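Local coordinates for protein F1 (Vaccinia virus ankara, PDB 4D2M) that binds the BH3 segment of the pro-apoptotic protein Bim and, as a viral relative of the Bcl-2 family, probably thereby blocks host-cell apoptosis, at residues A[83-88]-A[177-182]; A[120-125]-A[162-167]; A[136-141]-A[171-176]. The protein carries 1 engineered substitution. One frame throughout, in Å; residues are numbered along the deposited sequence.

Overall arrangement
The three contacts illustrate how an all-helical Bcl-2-type domain changes its chemistry from place to place. Contact 2 is wholly buried, about 10 Å between its centre and that of the chain, and joins two nearly parallel helical segments through leucines set against an asparagine. Contact 3, about 13 Å out by the same measure, is also buried but crosses its helical segments almost at right angles and depends on a salt bridge. Contact 1 shares helix 172-180 with contact 3 and, about 17 Å out, is only partly buried and mostly apolar, with no hydrogen bond between its segments. Contacts 2 and 3 touch through V125 and T141; all three meet the second subunit.

Contact 1: residues A[83-88]-A[177-182]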
ATOM      1  N   ARG A  83     -18.572  19.017   8.235  1.00 37.56           N
ATOM      2  CA  ARG A  83     -19.838  18.417   7.833  1.00 41.40           C
ATOM      3  C   ARG A  83     -20.533  19.276   6.783  1.00 42.45           C
ATOM      4  O   ARG A  83     -21.176  18.754   5.871  1.00 42.01           O
ATOM      5  CB  ARG A  83     -20.747  18.223   9.046  1.00 41.77           C
ATOM      6  CG  ARG A  83     -20.189  17.249  10.069  1.00 41.27           C
ATOM      7  CD  ARG A  83     -21.177  16.985  11.198  1.00 43.81           C
ATOM      8  NE  ARG A  83     -20.601  16.115  12.218  1.00 44.75           N
ATOM      9  CZ  ARG A  83     -21.302  15.485  13.156  1.00 52.25           C
ATOM     10  NH1 ARG A  83     -22.622  15.616  13.214  1.00 58.20           N
ATOM     11  NH2 ARG A  83     -20.680  14.714  14.037  1.00 50.75           N
ATOM     12  N   SER A  84     -20.399  20.592   6.915  1.00 36.54           N
ATOM     13  CA  SER A  84     -20.960  21.517   5.936  1.00 37.23           C
ATOM     14  C   SER A  84     -20.294  21.321   4.578  1.00 35.36           C
ATOM     15  O   SER A  84     -20.959  21.297   3.542  1.00 35.32           O
ATOM     16  CB  SER A  84     -20.789  22.964   6.402  1.00 40.17           C
ATOM     17  OG  SER A  84     -21.226  23.124   7.739  1.00 48.83           O
ATOM     18  N   TYR A  85     -18.972  21.182   4.592  1.00 34.05           N
ATOM     19  CA  TYR A  85     -18.214  20.986   3.366  1.00 32.45           C
ATOM     20  C   TYR A  85     -18.608  19.670   2.707  1.00 32.88           C
ATOM     21  O   TYR A  85     -18.670  19.575   1.482  1.00 34.09           O
ATOM     22  CB  TYR A  85     -16.712  21.009   3.655  1.00 33.00           C
ATOM     23  CG  TYR A  85     -16.188  22.344   4.145  1.00 38.26           C
ATOM     24  CD1 TYR A  85     -16.994  23.476   4.155  1.00 41.14           C
ATOM     25  CD2 TYR A  85     -14.881  22.470   4.592  1.00 38.39           C
ATOM     26  CE1 TYR A  85     -16.513  24.692   4.601  1.00 43.46           C
ATOM     27  CE2 TYR A  85     -14.392  23.683   5.038  1.00 36.75           C
ATOM     28  CZ  TYR A  85     -15.212  24.788   5.040  1.00 44.86           C
ATOM     29  OH  TYR A  85     -14.736  25.999   5.482  1.00 52.28           O
ATOM     30  N   ILE A  86     -18.872  18.658   3.526  1.00 31.92           N
ATOM     31  CA  ILE A  86     -19.325  17.369   3.021  1.00 31.98           C
ATOM     32  C   ILE A  86     -20.687  17.512   2.339  1.00 32.42           C
ATOM     33  O   ILE A  86     -20.907  16.954   1.264  1.00 30.48           O
ATOM     34  CB  ILE A  86     -19.391  16.320   4.155  1.00 30.11           C
ATOM     35  CG1 ILE A  86     -17.970  15.921   4.563  1.00 30.14           C
ATOM     36  CG2 ILE A  86     -20.167  15.078   3.714  1.00 30.26           C
ATOM     37  CD1 ILE A  86     -17.885  15.037   5.803  1.00 30.32           C
ATOM     38  N   ASP A  87     -21.594  18.267   2.958  1.00 33.30           N
ATOM     39  CA  ASP A  87     -22.910  18.511   2.369  1.00 35.99           C
ATOM     40  C   ASP A  87     -22.789  19.213   1.020  1.00 39.64           C
ATOM     41  O   ASP A  87     -23.496  18.880   0.072  1.00 35.06           O
ATOM     42  CB  ASP A  87     -23.786  19.355   3.303  1.00 37.81           C
ATOM     43  CG  ASP A  87     -24.391  18.549   4.438  1.00 43.58           C
ATOM     44  OD1 ASP A  87     -24.409  17.303   4.357  1.00 47.37           O
ATOM     45  OD2 ASP A  87     -24.864  19.169   5.413  1.00 44.72           O
ATOM     46  N   ILE A  88     -21.892  20.189   0.943  1.00 39.97           N
ATOM     47  CA  ILE A  88     -21.700  20.948  -0.286  1.00 39.65           C
ATOM     48  C   ILE A  88     -21.176  20.044  -1.397  1.00 35.53           C
ATOM     49  O   ILE A  88     -21.671  20.082  -2.520  1.00 35.46           O
ATOM     50  CB  ILE A  88     -20.741  22.131  -0.060  1.00 35.99           C
ATOM     51  CG1 ILE A  88     -21.413  23.163   0.847  1.00 37.22           C
ATOM     52  CG2 ILE A  88     -20.351  22.791  -1.383  1.00 35.75           C
ATOM     53  CD1 ILE A  88     -20.459  24.163   1.453  1.00 43.19           C
ATOM     54  N   TYR A 177     -13.308  28.083  -3.224  1.00 43.85           N
ATOM     55  CA  TYR A 177     -14.678  27.901  -3.690  1.00 43.32           C
ATOM     56  C   TYR A 177     -15.567  27.315  -2.596  1.00 40.89           C
ATOM     57  O   TYR A 177     -16.644  27.837  -2.318  1.00 45.40           O
ATOM     58  CB  TYR A 177     -14.717  26.997  -4.924  1.00 45.09           C
ATOM     59  CG  TYR A 177     -14.466  27.714  -6.230  1.00 49.65           C
ATOM     60  CD1 TYR A 177     -15.345  28.683  -6.692  1.00 57.37           C
ATOM     61  CD2 TYR A 177     -13.358  27.410  -7.010  1.00 50.38           C
ATOM     62  CE1 TYR A 177     -15.123  29.339  -7.887  1.00 62.16           C
ATOM     63  CE2 TYR A 177     -13.129  28.061  -8.208  1.00 57.21           C
ATOM     64  CZ  TYR A 177     -14.015  29.023  -8.641  1.00 62.94           C
ATOM     65  OH  TYR A 177     -13.787  29.670  -9.834  1.00 69.69           O
ATOM     66  N   ILE A 178     -15.110  26.230  -1.978  1.00 38.19           N
ATOM     67  CA  ILE A 178     -15.902  25.533  -0.969  1.00 42.62           C
ATOM     68  C   ILE A 178     -16.127  26.419   0.255  1.00 45.22           C
ATOM     69  O   ILE A 178     -17.213  26.416   0.838  1.00 43.33           O
ATOM     70  CB  ILE A 178     -15.222  24.211  -0.530  1.00 45.84           C
ATOM     71  CG1 ILE A 178     -15.012  23.287  -1.733  1.00 54.12           C
ATOM     72  CG2 ILE A 178     -16.042  23.498   0.548  1.00 44.68           C
ATOM     73  CD1 ILE A 178     -16.291  22.854  -2.425  1.00 61.10           C
ATOM     74  N   THR A 179     -15.105  27.177   0.640  1.00 43.81           N
ATOM     75  CA  THR A 179     -15.205  28.035   1.818  1.00 47.23           C
ATOM     76  C   THR A 179     -16.136  29.225   1.584  1.00 50.78           C
ATOM     77  O   THR A 179     -16.743  29.731   2.526  1.00 54.03           O
ATOM     78  CB  THR A 179     -13.825  28.565   2.251  1.00 49.73           C
ATOM     79  OG1 THR A 179     -13.170  29.179   1.135  1.00 55.20           O
ATOM     80  CG2 THR A 179     -12.961  27.435   2.791  1.00 50.41           C
ATOM     81  N   ASP A 180     -16.245  29.673   0.336  1.00 57.77           N
ATOM     82  CA  ASP A 180     -17.147  30.772  -0.000  1.00 68.22           C
ATOM     83  C   ASP A 180     -18.596  30.365   0.232  1.00 64.96           C
ATOM     84  O   ASP A 180     -19.409  31.162   0.704  1.00 65.75           O
ATOM     85  CB  ASP A 180     -16.963  31.211  -1.455  1.00 83.43           C
ATOM     86  CG  ASP A 180     -15.650  31.931  -1.690  1.00 98.68           C
ATOM     87  OD1 ASP A 180     -15.053  32.433  -0.714  1.00103.97           O
ATOM     88  OD2 ASP A 180     -15.213  31.997  -2.860  1.00104.27           O
ATOM     89  N   ILE A 181     -18.912  29.121  -0.107  1.00 60.97           N
ATOM     90  CA  ILE A 181     -20.269  28.609   0.031  1.00 64.71           C
ATOM     91  C   ILE A 181     -20.536  28.223   1.483  1.00 69.87           C
ATOM     92  O   ILE A 181     -20.029  27.211   1.969  1.00 63.30           O
ATOM     93  CB  ILE A 181     -20.511  27.394  -0.892  1.00 61.23           C
ATOM     94  CG1 ILE A 181     -20.130  27.744  -2.336  1.00 60.20           C
ATOM     95  CG2 ILE A 181     -21.968  26.948  -0.808  1.00 62.15           C
ATOM     96  CD1 ILE A 181     -20.199  26.579  -3.307  1.00 60.93           C
ATOM     97  N   SER A 182     -21.326  29.048   2.166  1.00 80.16           N
ATOM     98  CA  SER A 182     -21.698  28.819   3.562  1.00 93.81           C
ATOM     99  C   SER A 182     -20.489  28.947   4.484  1.00 94.94           C
ATOM    100  O   SER A 182     -20.630  29.258   5.666  1.00 96.67           O
ATOM    101  CB  SER A 182     -22.344  27.440   3.734  1.00100.98           C
ATOM    102  OG  SER A 182     -23.097  27.379   4.934  1.00107.08           O
TER
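Y85 and I178 set the shape of this contact, the methyl of one resting on the ring of the other where helix 80-99 meets the last helix, 172-180. I178 CG2 is the bump: it lies over one face of the tyrosine, 4.1 Å from the ring centroid and 26° off the normal, a CH-pi arrangement. With CG1 beside the backbone N (chi1 -58°), the CG2 branch of I178 is the one turned to the ring, its nearest atom being Y85 CD1 at 3.7 Å. Farther along the ring, T179 CG2 comes to 3.5 Å from Y85 OH, approaching at a slant to the ring plane. The hydroxyl has its hydrogen bond elsewhere, with E54 of the second subunit, while T179 OG1 turns back to V175 of its own helix. One turn on from Y85, I88 reaches out between I178 and the chain end. Its two branches divide the work. The side chains of I88 and I178 slide past each other in opposite directions, I88 CG2 nearing I178 CD1 at 4.2 Å, whereas I88 CD1, at the far end of an extended side chain (chi2 164°), is received by I181, whose CG2 lies 3.9 Å from it. I181 has already left helical geometry, so the hollow that takes I88 is made by the helix end and the turn after it. V58 and A61 of the second subunit pack against I178 and Y85 respectively. The result is apolar packing between the C-terminal helix and helix 80-99 in a Bcl-2-type helical bundle, extended by a neighbouring subunit.

Contact 2: residues A[120-125]-A[162-167]; sequences DFNNEV and FTLLSH. Engineered in segment 120-125: F121 (natural residue Ile).
N122 meets L164 and L165 where helix 118-131 runs beside helix 155-169 in a Bcl-2-type helical bundle, at a place buried within the assembly. The two short segments are nearly parallel, with axes 10.1 Å apart at closest approach and a crossing angle of -15°, and no hydrogen bond links them directly. Along the second segment, L164 is the first to touch. Its CG stands 3.3 Å from N122 OD1, and the two side chains approach from opposite directions, each with CG anti to its own backbone N (chi1 175° for N122). The leucine end lies over one face of the amide: L164 CD1 is set against the amide CG and OD1, while L164 CD2 lies back toward N122 CB at 3.9 Å. L165 follows, and both its methyls border the amide oxygen, L165 CD2 at 3.8 Å and L165 CD1 at 4.0 Å from N122 OD1. L165 CD1 also reaches the apolar flank, 4.3 Å from V125 CG2 and more distantly F121, an engineered residue whose ring is met at a slant. The same flank continues onto I145 of helix 135-150, and F121 also packs on the bound peptide. T168, just past the segment, supplies what the leucines cannot: its hydroxyl hydrogen-bonds to N122 OD1, while N122 ND2 bonds to N123 of the third subunit, so both ends of this buried amide are engaged. Within the first segment, V125 CG2 lies 3.4 Å above the plane of the F121 ring, displaced toward its rim.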
ATOM      1  N   ASP A 120      -0.248   8.578 -13.644  1.00 35.34           N
ATOM      2  CA  ASP A 120      -0.221   9.488 -14.784  1.00 32.08           C
ATOM      3  C   ASP A 120      -1.478  10.348 -14.849  1.00 31.94           C
ATOM      4  O   ASP A 120      -1.407  11.521 -15.210  1.00 32.75           O
ATOM      5  CB  ASP A 120      -0.062   8.715 -16.095  1.00 33.66           C
ATOM      6  CG  ASP A 120       1.342   8.171 -16.288  1.00 40.66           C
ATOM      7  OD1 ASP A 120       2.306   8.837 -15.855  1.00 37.45           O
ATOM      8  OD2 ASP A 120       1.483   7.081 -16.882  1.00 46.51           O
ATOM      9  N   PHE A 121      -2.628   9.772 -14.513  1.00 31.50           N
ATOM     10  CA  PHE A 121      -3.871  10.535 -14.544  1.00 30.75           C
ATOM     11  C   PHE A 121      -3.825  11.658 -13.516  1.00 29.12           C
ATOM     12  O   PHE A 121      -4.246  12.778 -13.797  1.00 30.19           O
ATOM     13  CB  PHE A 121      -5.090   9.643 -14.288  1.00 33.99           C
ATOM     14  CG  PHE A 121      -6.393  10.396 -14.295  1.00 33.87           C
ATOM     15  CD1 PHE A 121      -6.863  10.978 -15.461  1.00 34.99           C
ATOM     16  CD2 PHE A 121      -7.131  10.548 -13.133  1.00 33.41           C
ATOM     17  CE1 PHE A 121      -8.054  11.683 -15.471  1.00 35.61           C
ATOM     18  CE2 PHE A 121      -8.324  11.251 -13.140  1.00 34.89           C
ATOM     19  CZ  PHE A 121      -8.783  11.820 -14.309  1.00 36.26           C
ATOM     20  N   ASN A 122      -3.311  11.355 -12.328  1.00 30.90           N
ATOM     21  CA  ASN A 122      -3.149  12.363 -11.288  1.00 26.96           C
ATOM     22  C   ASN A 122      -2.378  13.574 -11.793  1.00 28.67           C
ATOM     23  O   ASN A 122      -2.769  14.715 -11.550  1.00 29.79           O
ATOM     24  CB  ASN A 122      -2.432  11.771 -10.076  1.00 28.30           C
ATOM     25  CG  ASN A 122      -2.129  12.815  -9.017  1.00 32.71           C
ATOM     26  OD1 ASN A 122      -2.981  13.146  -8.193  1.00 30.33           O
ATOM     27  ND2 ASN A 122      -0.913  13.346  -9.041  1.00 32.89           N
ATOM     28  N   ASN A 123      -1.289  13.314 -12.509  1.00 30.40           N
ATOM     29  CA  ASN A 123      -0.423  14.370 -13.017  1.00 29.30           C
ATOM     30  C   ASN A 123      -1.107  15.212 -14.092  1.00 31.53           C
ATOM     31  O   ASN A 123      -0.906  16.425 -14.157  1.00 32.54           O
ATOM     32  CB  ASN A 123       0.876  13.766 -13.564  1.00 30.35           C
ATOM     33  CG  ASN A 123       1.724  13.121 -12.476  1.00 31.17           C
ATOM     34  OD1 ASN A 123       1.515  13.360 -11.286  1.00 32.89           O
ATOM     35  ND2 ASN A 123       2.693  12.304 -12.883  1.00 31.12           N
ATOM     36  N   GLU A 124      -1.915  14.571 -14.931  1.00 35.60           N
ATOM     37  CA  GLU A 124      -2.666  15.288 -15.957  1.00 41.09           C
ATOM     38  C   GLU A 124      -3.752  16.152 -15.325  1.00 38.90           C
ATOM     39  O   GLU A 124      -4.001  17.269 -15.769  1.00 40.10           O
ATOM     40  CB  GLU A 124      -3.290  14.315 -16.960  1.00 44.84           C
ATOM     41  CG  GLU A 124      -2.282  13.479 -17.738  1.00 47.16           C
ATOM     42  CD  GLU A 124      -1.280  14.318 -18.513  1.00 53.34           C
ATOM     43  OE1 GLU A 124      -1.609  15.467 -18.873  1.00 51.91           O
ATOM     44  OE2 GLU A 124      -0.157  13.825 -18.756  1.00 58.58           O
ATOM     45  N   VAL A 125      -4.400  15.625 -14.292  1.00 35.92           N
ATOM     46  CA  VAL A 125      -5.389  16.391 -13.542  1.00 35.87           C
ATOM     47  C   VAL A 125      -4.718  17.610 -12.920  1.00 37.05           C
ATOM     48  O   VAL A 125      -5.241  18.722 -12.998  1.00 40.44           O
ATOM     49  CB  VAL A 125      -6.060  15.523 -12.444  1.00 33.37           C
ATOM     50  CG1 VAL A 125      -6.893  16.364 -11.470  1.00 35.18           C
ATOM     51  CG2 VAL A 125      -6.937  14.464 -13.084  1.00 35.00           C
ATOM     52  N   PHE A 162      -8.178   7.585  -3.899  1.00 26.91           N
ATOM     53  CA  PHE A 162      -8.905   8.662  -3.230  1.00 24.90           C
ATOM     54  C   PHE A 162      -7.942   9.619  -2.537  1.00 27.21           C
ATOM     55  O   PHE A 162      -8.049  10.837  -2.680  1.00 30.40           O
ATOM     56  CB  PHE A 162      -9.893   8.098  -2.201  1.00 24.96           C
ATOM     57  CG  PHE A 162     -11.061   7.357  -2.801  1.00 24.65           C
ATOM     58  CD1 PHE A 162     -11.367   7.459  -4.150  1.00 26.01           C
ATOM     59  CD2 PHE A 162     -11.866   6.561  -2.000  1.00 24.90           C
ATOM     60  CE1 PHE A 162     -12.450   6.779  -4.686  1.00 29.81           C
ATOM     61  CE2 PHE A 162     -12.947   5.882  -2.531  1.00 25.03           C
ATOM     62  CZ  PHE A 162     -13.239   5.990  -3.873  1.00 25.56           C
ATOM     63  N   THR A 163      -6.994   9.058  -1.793  1.00 29.06           N
ATOM     64  CA  THR A 163      -6.066   9.855  -1.003  1.00 28.95           C
ATOM     65  C   THR A 163      -5.225  10.751  -1.905  1.00 27.40           C
ATOM     66  O   THR A 163      -5.165  11.963  -1.703  1.00 29.79           O
ATOM     67  CB  THR A 163      -5.155   8.953  -0.155  1.00 33.43           C
ATOM     68  OG1 THR A 163      -5.969   8.133   0.695  1.00 30.78           O
ATOM     69  CG2 THR A 163      -4.205   9.780   0.705  1.00 40.30           C
ATOM     70  N   LEU A 164      -4.598  10.153  -2.913  1.00 25.32           N
ATOM     71  CA  LEU A 164      -3.776  10.899  -3.856  1.00 25.44           C
ATOM     72  C   LEU A 164      -4.565  12.002  -4.557  1.00 24.27           C
ATOM     73  O   LEU A 164      -4.184  13.171  -4.511  1.00 28.27           O
ATOM     74  CB  LEU A 164      -3.174   9.949  -4.896  1.00 30.72           C
ATOM     75  CG  LEU A 164      -2.471  10.589  -6.094  1.00 32.62           C
ATOM     76  CD1 LEU A 164      -1.416  11.586  -5.647  1.00 37.45           C
ATOM     77  CD2 LEU A 164      -1.845   9.512  -6.974  1.00 27.07           C
ATOM     78  N   LEU A 165      -5.667  11.636  -5.201  1.00 22.50           N
ATOM     79  CA  LEU A 165      -6.401  12.590  -6.024  1.00 24.14           C
ATOM     80  C   LEU A 165      -7.031  13.707  -5.194  1.00 24.34           C
ATOM     81  O   LEU A 165      -7.193  14.824  -5.683  1.00 27.18           O
ATOM     82  CB  LEU A 165      -7.477  11.873  -6.841  1.00 25.30           C
ATOM     83  CG  LEU A 165      -7.056  11.442  -8.250  1.00 27.51           C
ATOM     84  CD1 LEU A 165      -6.847  12.656  -9.154  1.00 32.53           C
ATOM     85  CD2 LEU A 165      -5.806  10.569  -8.222  1.00 23.40           C
ATOM     86  N   SER A 166      -7.367  13.415  -3.941  1.00 28.37           N
ATOM     87  CA  SER A 166      -7.942  14.425  -3.055  1.00 33.65           C
ATOM     88  C   SER A 166      -6.955  15.567  -2.811  1.00 31.14           C
ATOM     89  O   SER A 166      -7.339  16.737  -2.791  1.00 29.17           O
ATOM     90  CB  SER A 166      -8.363  13.799  -1.724  1.00 33.80           C
ATOM     91  OG  SER A 166      -7.266  13.175  -1.081  1.00 39.92           O
ATOM     92  N   HIS A 167      -5.685  15.223  -2.618  1.00 27.93           N
ATOM     93  CA  HIS A 167      -4.633  16.229  -2.512  1.00 29.68           C
ATOM     94  C   HIS A 167      -4.593  17.084  -3.771  1.00 30.94           C
ATOM     95  O   HIS A 167      -4.608  18.312  -3.702  1.00 30.29           O
ATOM     96  CB  HIS A 167      -3.265  15.576  -2.293  1.00 33.23           C
ATOM     97  CG  HIS A 167      -2.998  15.188  -0.873  1.00 37.05           C
ATOM     98  ND1 HIS A 167      -2.405  16.041   0.032  1.00 40.56           N
ATOM     99  CD2 HIS A 167      -3.234  14.035  -0.204  1.00 37.10           C
ATOM    100  CE1 HIS A 167      -2.290  15.432   1.199  1.00 39.18           C
ATOM    101  NE2 HIS A 167      -2.786  14.214   1.083  1.00 36.78           N
TER

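Contact 3: residues A[136-141]-A[171-176]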
ATOM      1  N   GLY A 136     -16.069  23.939 -11.943  1.00 35.24           N
ATOM      2  CA  GLY A 136     -16.594  22.789 -12.659  1.00 35.21           C
ATOM      3  C   GLY A 136     -15.624  21.636 -12.848  1.00 37.03           C
ATOM      4  O   GLY A 136     -15.980  20.482 -12.607  1.00 37.72           O
ATOM      5  N   VAL A 137     -14.406  21.934 -13.288  1.00 36.54           N
ATOM      6  CA  VAL A 137     -13.446  20.878 -13.595  1.00 39.18           C
ATOM      7  C   VAL A 137     -13.055  20.122 -12.325  1.00 37.25           C
ATOM      8  O   VAL A 137     -12.734  18.934 -12.369  1.00 37.77           O
ATOM      9  CB  VAL A 137     -12.181  21.441 -14.298  1.00 40.85           C
ATOM     10  CG1 VAL A 137     -11.357  22.332 -13.364  1.00 40.72           C
ATOM     11  CG2 VAL A 137     -11.330  20.305 -14.852  1.00 39.80           C
ATOM     12  N   ARG A 138     -13.115  20.811 -11.192  1.00 35.21           N
ATOM     13  CA  ARG A 138     -12.775  20.211  -9.910  1.00 34.89           C
ATOM     14  C   ARG A 138     -13.894  19.297  -9.425  1.00 34.01           C
ATOM     15  O   ARG A 138     -13.635  18.199  -8.933  1.00 31.55           O
ATOM     16  CB  ARG A 138     -12.476  21.301  -8.883  1.00 33.56           C
ATOM     17  CG  ARG A 138     -11.109  21.929  -9.089  1.00 37.61           C
ATOM     18  CD  ARG A 138     -11.057  23.395  -8.699  1.00 41.42           C
ATOM     19  NE  ARG A 138      -9.699  23.918  -8.854  1.00 40.31           N
ATOM     20  CZ  ARG A 138      -9.215  24.440  -9.978  1.00 42.35           C
ATOM     21  NH1 ARG A 138      -9.976  24.534 -11.062  1.00 41.31           N
ATOM     22  NH2 ARG A 138      -7.963  24.877 -10.019  1.00 42.96           N
ATOM     23  N   LEU A 139     -15.134  19.751  -9.575  1.00 29.29           N
ATOM     24  CA  LEU A 139     -16.296  18.937  -9.234  1.00 31.89           C
ATOM     25  C   LEU A 139     -16.409  17.721 -10.150  1.00 32.59           C
ATOM     26  O   LEU A 139     -16.773  16.630  -9.705  1.00 30.73           O
ATOM     27  CB  LEU A 139     -17.579  19.770  -9.323  1.00 33.11           C
ATOM     28  CG  LEU A 139     -17.729  20.909  -8.313  1.00 34.77           C
ATOM     29  CD1 LEU A 139     -18.987  21.717  -8.604  1.00 35.53           C
ATOM     30  CD2 LEU A 139     -17.755  20.374  -6.889  1.00 36.38           C
ATOM     31  N   ALA A 140     -16.097  17.912 -11.427  1.00 32.85           N
ATOM     32  CA  ALA A 140     -16.187  16.833 -12.404  1.00 30.99           C
ATOM     33  C   ALA A 140     -15.148  15.753 -12.119  1.00 28.16           C
ATOM     34  O   ALA A 140     -15.413  14.562 -12.294  1.00 27.96           O
ATOM     35  CB  ALA A 140     -16.014  17.381 -13.808  1.00 36.93           C
ATOM     36  N   THR A 141     -13.965  16.169 -11.682  1.00 27.37           N
ATOM     37  CA  THR A 141     -12.896  15.219 -11.394  1.00 27.48           C
ATOM     38  C   THR A 141     -13.260  14.359 -10.190  1.00 26.75           C
ATOM     39  O   THR A 141     -13.048  13.150 -10.194  1.00 25.30           O
ATOM     40  CB  THR A 141     -11.558  15.928 -11.124  1.00 30.62           C
ATOM     41  OG1 THR A 141     -11.225  16.769 -12.235  1.00 34.40           O
ATOM     42  CG2 THR A 141     -10.449  14.905 -10.921  1.00 31.73           C
ATOM     43  N   ASP A 171      -6.799  22.042  -4.414  1.00 32.97           N
ATOM     44  CA  ASP A 171      -5.830  23.126  -4.497  1.00 40.45           C
ATOM     45  C   ASP A 171      -6.439  24.364  -3.852  1.00 47.39           C
ATOM     46  O   ASP A 171      -7.611  24.355  -3.473  1.00 50.31           O
ATOM     47  CB  ASP A 171      -5.427  23.397  -5.950  1.00 42.54           C
ATOM     48  CG  ASP A 171      -6.603  23.797  -6.825  1.00 45.48           C
ATOM     49  OD1 ASP A 171      -7.763  23.697  -6.370  1.00 41.74           O
ATOM     50  OD2 ASP A 171      -6.364  24.199  -7.984  1.00 49.02           O
ATOM     51  N   ASP A 172      -5.642  25.420  -3.720  1.00 46.82           N
ATOM     52  CA  ASP A 172      -6.090  26.642  -3.059  1.00 48.81           C
ATOM     53  C   ASP A 172      -7.362  27.179  -3.702  1.00 45.51           C
ATOM     54  O   ASP A 172      -8.256  27.675  -3.017  1.00 49.84           O
ATOM     55  CB  ASP A 172      -4.992  27.705  -3.106  1.00 61.49           C
ATOM     56  CG  ASP A 172      -3.714  27.251  -2.426  1.00 71.33           C
ATOM     57  OD1 ASP A 172      -3.803  26.539  -1.404  1.00 73.95           O
ATOM     58  OD2 ASP A 172      -2.621  27.605  -2.916  1.00 73.83           O
ATOM     59  N   CYS A 173      -7.439  27.063  -5.022  1.00 42.43           N
ATOM     60  CA  CYS A 173      -8.596  27.533  -5.770  1.00 47.30           C
ATOM     61  C   CYS A 173      -9.872  26.798  -5.366  1.00 45.42           C
ATOM     62  O   CYS A 173     -10.909  27.423  -5.148  1.00 53.26           O
ATOM     63  CB  CYS A 173      -8.350  27.371  -7.270  1.00 55.69           C
ATOM     64  SG  CYS A 173      -9.840  27.446  -8.275  1.00 65.69           S
ATOM     65  N   PHE A 174      -9.796  25.474  -5.264  1.00 42.45           N
ATOM     66  CA  PHE A 174     -10.959  24.679  -4.880  1.00 40.53           C
ATOM     67  C   PHE A 174     -11.380  24.993  -3.452  1.00 38.51           C
ATOM     68  O   PHE A 174     -12.567  25.131  -3.162  1.00 37.73           O
ATOM     69  CB  PHE A 174     -10.673  23.183  -5.011  1.00 35.15           C
ATOM     70  CG  PHE A 174     -11.873  22.315  -4.738  1.00 31.35           C
ATOM     71  CD1 PHE A 174     -13.006  22.403  -5.534  1.00 32.83           C
ATOM     72  CD2 PHE A 174     -11.869  21.413  -3.687  1.00 31.26           C
ATOM     73  CE1 PHE A 174     -14.112  21.606  -5.285  1.00 34.16           C
ATOM     74  CE2 PHE A 174     -12.969  20.613  -3.434  1.00 33.13           C
ATOM     75  CZ  PHE A 174     -14.092  20.710  -4.234  1.00 33.22           C
ATOM     76  N   VAL A 175     -10.398  25.095  -2.563  1.00 38.86           N
ATOM     77  CA  VAL A 175     -10.654  25.432  -1.170  1.00 43.82           C
ATOM     78  C   VAL A 175     -11.389  26.764  -1.074  1.00 46.08           C
ATOM     79  O   VAL A 175     -12.359  26.893  -0.329  1.00 44.90           O
ATOM     80  CB  VAL A 175      -9.341  25.496  -0.367  1.00 44.85           C
ATOM     81  CG1 VAL A 175      -9.576  26.013   1.057  1.00 43.15           C
ATOM     82  CG2 VAL A 175      -8.702  24.130  -0.328  1.00 42.44           C
ATOM     83  N   ASP A 176     -10.930  27.746  -1.843  1.00 46.95           N
ATOM     84  CA  ASP A 176     -11.557  29.059  -1.846  1.00 48.81           C
ATOM     85  C   ASP A 176     -13.019  28.957  -2.265  1.00 45.01           C
ATOM     86  O   ASP A 176     -13.873  29.651  -1.718  1.00 44.30           O
ATOM     87  CB  ASP A 176     -10.803  30.017  -2.772  1.00 58.51           C
ATOM     88  CG  ASP A 176      -9.407  30.336  -2.270  1.00 69.27           C
ATOM     89  OD1 ASP A 176      -9.151  30.151  -1.061  1.00 74.73           O
ATOM     90  OD2 ASP A 176      -8.566  30.775  -3.082  1.00 72.66           O
TER
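R138 grips the carboxylate of D171 side-on, NE and NH2 each taking one oxygen in a two-pronged salt bridge. The R138 NH2 to D171 OD2 bond measures 2.7 Å, and R138 NE reaches D171 OD1 at 3.2 Å along an almost straight path (177° at the hydrogen). Both oxygens use syn lone pairs, and the planes of guanidinium and carboxylate are only 21° apart. D171 is also the N-cap of helix 172-180. D171 OD1 accepts F174 N at 2.9 Å, but from above the carboxylate plane, so a single oxygen serves the arginine and the open helix end from different directions. Beyond D171, the arginine's NH1 is bound by the carbonyls of N132 and G134, which limits rotation of the guanidinium. C173 then lies across the flat group, SG 3.4 Å above its plane and over its centre. Nearer the backbone, the arginine's aliphatic part slides past F174 in the opposite direction; R138 CB comes to 3.6 Å from F174 CD1, meeting the ring at a slant. L139 CD2 touches the ring's edge at 4.2 Å from F174 CE1, and V58 of the second subunit packs on the same phenylalanine. The short segments, 136-141 and 172-176, cross at -94°, so the link is compact rather than drawn out along two axes. The neighbouring residues V137 and A140 pack on the bound peptide. A buried arginine is thus paired with a carboxylate that the positive end of a helix would probably help keep ionised, and the same bridge fixes the start of the last helix against the groove-lining one.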